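Local coordinates for DNA processing protein DprA (Streptococcus pneumoniae, PDB 3UQZ) that binds single-stranded DNA cooperatively, protects it from nucleases and helps load RecA onto it during natural transformation, at residues 237-249 / 259-271. Sequence-based numbering, arbitrary orientation.
Sequences AMEEGRDVFAIPG and CHHLIQEGAKLVT
Strand 243-246 and strand 268-269 run parallel, with Phe245 opposite Lys268 and Ala246 opposite Leu269, and three backbone bonds join them: Lys268 N to Val244 O (3.0 Å), Ala246 N to Lys268 O (2.8 Å) and Val270 N to Ala246 O (2.9 Å). On the face that carries Ala246, helix 257-264 packs across the strand. Ala246 CB sits against Ile263 CG1 at 3.7 Å and beside Cys259, while Val244 CG2 meets the methyl of Ala267, just past the Schellman turn at Gly266. The selenomethionine Met238 reaches over from helix 229-239; its selenium rests on Leu262 CD2, and the bends at chi2 and chi3 bring CE up to the Gly266-Ala267 peptide. The other face holds Phe245, whose CB touches Val270 CG1 and whose ring meets Lys268 CB obliquely; helix 273-279 covers it. Beyond the strand, Pro248 CG lies 3.8 Å from Leu269 CD2, the two side chains crossing at about a right angle. Gly249 N gives a nearly straight hydrogen bond (171°, 3.1 Å) to His260 NE2, the donor nitrogen lying 19° out of the plane of the imidazole ring, which ties the outgoing loop to the helix. Pro248, His260, Ile263 and Leu269 also pack on the second subunit, which places this edge at the dimer interface. Strand 243-246, helix 257-264 and strand 268-269 form a beta-alpha-beta crossover at the edge of the Rossmann-like sheet of DprA.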
loop_
_atom_site.group_PDB
_atom_site.type_symbol
_atom_site.label_atom_id
_atom_site.label_comp_id
_atom_site.label_asym_id
_atom_site.label_seq_id
_atom_site.Cartn_x
_atom_site.Cartn_y
_atom_site.Cartn_z
ATOM N N ALA A 237 -9.248 -11.322 11.378
ATOM C CA ALA A 237 -10.357 -11.049 10.447
ATOM C C ALA A 237 -10.062 -11.676 9.076
ATOM O O ALA A 237 -10.981 -12.189 8.431
ATOM C CB ALA A 237 -10.590 -9.553 10.302
HETATM N N MSE A 238 -8.780 -11.654 8.651
HETATM C CA MSE A 238 -8.311 -12.245 7.400
HETATM C C MSE A 238 -8.437 -13.776 7.466
HETATM O O MSE A 238 -8.821 -14.404 6.477
HETATM C CB MSE A 238 -6.869 -11.812 7.120
HETATM C CG MSE A 238 -6.739 -10.948 5.871
HETATM SE SE MSE A 238 -5.304 -9.607 5.936
HETATM C CE MSE A 238 -4.851 -9.603 4.083
ATOM N N GLU A 239 -8.187 -14.358 8.657
ATOM C CA GLU A 239 -8.325 -15.795 8.929
ATOM C C GLU A 239 -9.805 -16.218 8.887
ATOM O O GLU A 239 -10.098 -17.360 8.542
ATOM C CB GLU A 239 -7.710 -16.156 10.294
ATOM C CG GLU A 239 -6.187 -16.220 10.312
ATOM C CD GLU A 239 -5.523 -16.035 11.669
ATOM O OE1 GLU A 239 -6.095 -16.471 12.697
ATOM O OE2 GLU A 239 -4.405 -15.473 11.700
ATOM N N GLU A 240 -10.731 -15.297 9.224
ATOM C CA GLU A 240 -12.179 -15.535 9.197
ATOM C C GLU A 240 -12.780 -15.288 7.789
ATOM O O GLU A 240 -13.998 -15.396 7.610
ATOM C CB GLU A 240 -12.904 -14.690 10.272
ATOM C CG GLU A 240 -12.683 -15.140 11.711
ATOM C CD GLU A 240 -13.343 -16.427 12.182
ATOM O OE1 GLU A 240 -14.193 -16.988 11.450
ATOM O OE2 GLU A 240 -13.023 -16.858 13.314
ATOM N N GLY A 241 -11.919 -14.972 6.817
ATOM C CA GLY A 241 -12.300 -14.707 5.432
ATOM C C GLY A 241 -12.910 -13.341 5.180
ATOM O O GLY A 241 -13.564 -13.141 4.152
ATOM N N ARG A 242 -12.682 -12.381 6.102
ATOM C CA ARG A 242 -13.204 -11.016 5.990
ATOM C C ARG A 242 -12.207 -10.101 5.269
ATOM O O ARG A 242 -10.992 -10.293 5.379
ATOM C CB ARG A 242 -13.580 -10.431 7.377
ATOM C CG ARG A 242 -14.398 -11.337 8.315
ATOM C CD ARG A 242 -15.760 -11.716 7.754
ATOM N NE ARG A 242 -16.774 -11.854 8.801
ATOM C CZ ARG A 242 -17.048 -12.989 9.441
ATOM N NH1 ARG A 242 -16.372 -14.098 9.160
ATOM N NH2 ARG A 242 -17.999 -13.025 10.363
ATOM N N ASP A 243 -12.729 -9.113 4.516
ATOM C CA ASP A 243 -11.918 -8.152 3.780
ATOM C C ASP A 243 -11.329 -7.140 4.734
ATOM O O ASP A 243 -12.016 -6.678 5.654
ATOM C CB ASP A 243 -12.753 -7.403 2.731
ATOM C CG ASP A 243 -13.231 -8.206 1.540
ATOM O OD1 ASP A 243 -12.477 -9.107 1.082
ATOM O OD2 ASP A 243 -14.319 -7.883 1.009
ATOM N N VAL A 244 -10.052 -6.786 4.514
ATOM C CA VAL A 244 -9.382 -5.753 5.288
ATOM C C VAL A 244 -8.962 -4.610 4.380
ATOM O O VAL A 244 -8.339 -4.839 3.343
ATOM C CB VAL A 244 -8.410 -6.188 6.433
ATOM C CG1 VAL A 244 -8.123 -7.683 6.430
ATOM C CG2 VAL A 244 -7.130 -5.372 6.475
ATOM N N PHE A 245 -9.435 -3.399 4.710
ATOM C CA PHE A 245 -9.206 -2.175 3.958
ATOM C C PHE A 245 -8.259 -1.306 4.749
ATOM O O PHE A 245 -8.650 -0.758 5.781
ATOM C CB PHE A 245 -10.541 -1.447 3.693
ATOM C CG PHE A 245 -11.611 -2.303 3.066
ATOM C CD1 PHE A 245 -11.562 -2.631 1.717
ATOM C CD2 PHE A 245 -12.674 -2.785 3.826
ATOM C CE1 PHE A 245 -12.552 -3.433 1.139
ATOM C CE2 PHE A 245 -13.662 -3.595 3.247
ATOM C CZ PHE A 245 -13.590 -3.915 1.908
ATOM N N ALA A 246 -6.996 -1.212 4.301
ATOM C CA ALA A 246 -5.988 -0.444 5.022
ATOM C C ALA A 246 -5.735 0.938 4.444
ATOM O O ALA A 246 -5.576 1.086 3.231
ATOM C CB ALA A 246 -4.703 -1.237 5.130
ATOM N N ILE A 247 -5.729 1.958 5.323
ATOM C CA ILE A 247 -5.447 3.348 4.966
ATOM C C ILE A 247 -3.928 3.555 5.105
ATOM O O ILE A 247 -3.394 3.339 6.202
ATOM C CB ILE A 247 -6.263 4.362 5.830
ATOM C CG1 ILE A 247 -7.792 4.161 5.654
ATOM C CG2 ILE A 247 -5.852 5.814 5.507
ATOM C CD1 ILE A 247 -8.657 4.742 6.786
ATOM N N PRO A 248 -3.212 3.945 4.018
ATOM C CA PRO A 248 -1.755 4.139 4.138
ATOM C C PRO A 248 -1.378 5.452 4.819
ATOM O O PRO A 248 -2.223 6.323 5.029
ATOM C CB PRO A 248 -1.270 4.099 2.685
ATOM C CG PRO A 248 -2.432 4.592 1.889
ATOM C CD PRO A 248 -3.684 4.226 2.643
ATOM N N GLY A 249 -0.106 5.560 5.165
ATOM C CA GLY A 249 0.462 6.745 5.792
ATOM C C GLY A 249 1.942 6.881 5.514
ATOM O O GLY A 249 2.480 6.184 4.647
ATOM N N CYS A 259 -0.557 -1.305 8.878
ATOM C CA CYS A 259 -1.394 -1.092 7.693
ATOM C C CYS A 259 -0.608 -1.492 6.461
ATOM O O CYS A 259 -1.137 -2.179 5.591
ATOM C CB CYS A 259 -1.836 0.366 7.587
ATOM S SG CYS A 259 -2.848 0.953 8.967
ATOM N N HIS A 260 0.658 -1.038 6.387
ATOM C CA HIS A 260 1.578 -1.293 5.286
ATOM C C HIS A 260 1.901 -2.768 5.173
ATOM O O HIS A 260 1.888 -3.299 4.063
ATOM C CB HIS A 260 2.841 -0.429 5.423
ATOM C CG HIS A 260 2.584 1.045 5.310
ATOM N ND1 HIS A 260 3.499 1.964 5.778
ATOM C CD2 HIS A 260 1.520 1.710 4.794
ATOM C CE1 HIS A 260 2.973 3.153 5.530
ATOM N NE2 HIS A 260 1.780 3.050 4.945
ATOM N N HIS A 261 2.133 -3.441 6.317
ATOM C CA HIS A 261 2.406 -4.877 6.384
ATOM C C HIS A 261 1.184 -5.655 5.863
ATOM O O HIS A 261 1.356 -6.588 5.078
ATOM C CB HIS A 261 2.760 -5.289 7.824
ATOM C CG HIS A 261 2.877 -6.767 8.028
ATOM N ND1 HIS A 261 4.012 -7.468 7.640
ATOM C CD2 HIS A 261 1.995 -7.636 8.576
ATOM C CE1 HIS A 261 3.782 -8.733 7.959
ATOM N NE2 HIS A 261 2.586 -8.885 8.532
ATOM N N LEU A 262 -0.042 -5.236 6.270
ATOM C CA LEU A 262 -1.303 -5.855 5.858
ATOM C C LEU A 262 -1.513 -5.766 4.345
ATOM O O LEU A 262 -1.898 -6.765 3.733
ATOM C CB LEU A 262 -2.505 -5.251 6.616
ATOM C CG LEU A 262 -2.736 -5.742 8.056
ATOM C CD1 LEU A 262 -3.493 -4.711 8.864
ATOM C CD2 LEU A 262 -3.436 -7.083 8.086
ATOM N N ILE A 263 -1.244 -4.578 3.743
ATOM C CA ILE A 263 -1.356 -4.336 2.295
ATOM C C ILE A 263 -0.394 -5.270 1.544
ATOM O O ILE A 263 -0.792 -5.887 0.555
ATOM C CB ILE A 263 -1.166 -2.840 1.923
ATOM C CG1 ILE A 263 -2.338 -2.000 2.445
ATOM C CG2 ILE A 263 -0.993 -2.652 0.406
ATOM C CD1 ILE A 263 -2.036 -0.513 2.618
ATOM N N GLN A 264 0.846 -5.407 2.052
ATOM C CA GLN A 264 1.869 -6.285 1.475
ATOM C C GLN A 264 1.386 -7.732 1.497
ATOM O O GLN A 264 1.588 -8.453 0.523
ATOM C CB GLN A 264 3.199 -6.153 2.232
ATOM C CG GLN A 264 3.909 -4.827 1.988
ATOM C CD GLN A 264 5.159 -4.645 2.824
ATOM O OE1 GLN A 264 5.290 -5.148 3.951
ATOM N NE2 GLN A 264 6.078 -3.849 2.314
ATOM N N GLU A 265 0.704 -8.125 2.591
ATOM C CA GLU A 265 0.157 -9.464 2.815
ATOM C C GLU A 265 -1.158 -9.768 2.067
ATOM O O GLU A 265 -1.667 -10.887 2.161
ATOM C CB GLU A 265 0.038 -9.769 4.315
ATOM C CG GLU A 265 1.370 -9.955 5.031
ATOM C CD GLU A 265 2.272 -11.078 4.546
ATOM O OE1 GLU A 265 1.750 -12.153 4.168
ATOM O OE2 GLU A 265 3.509 -10.889 4.564
ATOM N N GLY A 266 -1.682 -8.800 1.317
ATOM C CA GLY A 266 -2.877 -9.012 0.516
ATOM C C GLY A 266 -4.065 -8.110 0.771
ATOM O O GLY A 266 -5.040 -8.187 0.019
ATOM N N ALA A 267 -4.021 -7.257 1.820
ATOM C CA ALA A 267 -5.140 -6.354 2.127
ATOM C C ALA A 267 -5.277 -5.262 1.081
ATOM O O ALA A 267 -4.313 -4.949 0.368
ATOM C CB ALA A 267 -4.992 -5.746 3.509
ATOM N N LYS A 268 -6.484 -4.697 0.978
ATOM C CA LYS A 268 -6.784 -3.662 0.001
ATOM C C LYS A 268 -6.388 -2.296 0.526
ATOM O O LYS A 268 -6.796 -1.933 1.622
ATOM C CB LYS A 268 -8.268 -3.704 -0.401
ATOM C CG LYS A 268 -8.701 -5.078 -0.923
ATOM C CD LYS A 268 -9.129 -5.091 -2.389
ATOM C CE LYS A 268 -9.590 -6.468 -2.815
ATOM N NZ LYS A 268 -8.597 -7.177 -3.681
ATOM N N LEU A 269 -5.563 -1.553 -0.245
ATOM C CA LEU A 269 -5.153 -0.192 0.093
ATOM C C LEU A 269 -6.335 0.698 -0.261
ATOM O O LEU A 269 -6.838 0.613 -1.386
ATOM C CB LEU A 269 -3.894 0.230 -0.710
ATOM C CG LEU A 269 -3.255 1.592 -0.345
ATOM C CD1 LEU A 269 -1.779 1.585 -0.631
ATOM C CD2 LEU A 269 -3.903 2.742 -1.087
ATOM N N VAL A 270 -6.784 1.540 0.683
ATOM C CA VAL A 270 -7.925 2.438 0.449
ATOM C C VAL A 270 -7.561 3.908 0.669
ATOM O O VAL A 270 -6.812 4.226 1.589
ATOM C CB VAL A 270 -9.249 2.007 1.169
ATOM C CG1 VAL A 270 -9.755 0.659 0.650
ATOM C CG2 VAL A 270 -9.107 1.992 2.693
ATOM N N THR A 271 -8.075 4.799 -0.193
ATOM C CA THR A 271 -7.818 6.252 -0.145
ATOM C C THR A 271 -9.107 7.048 0.071
ATOM O O THR A 271 -9.052 8.229 0.419
ATOM C CB THR A 271 -7.075 6.728 -1.419
ATOM O OG1 THR A 271 -7.936 6.603 -2.547
ATOM C CG2 THR A 271 -5.782 5.957 -1.676
#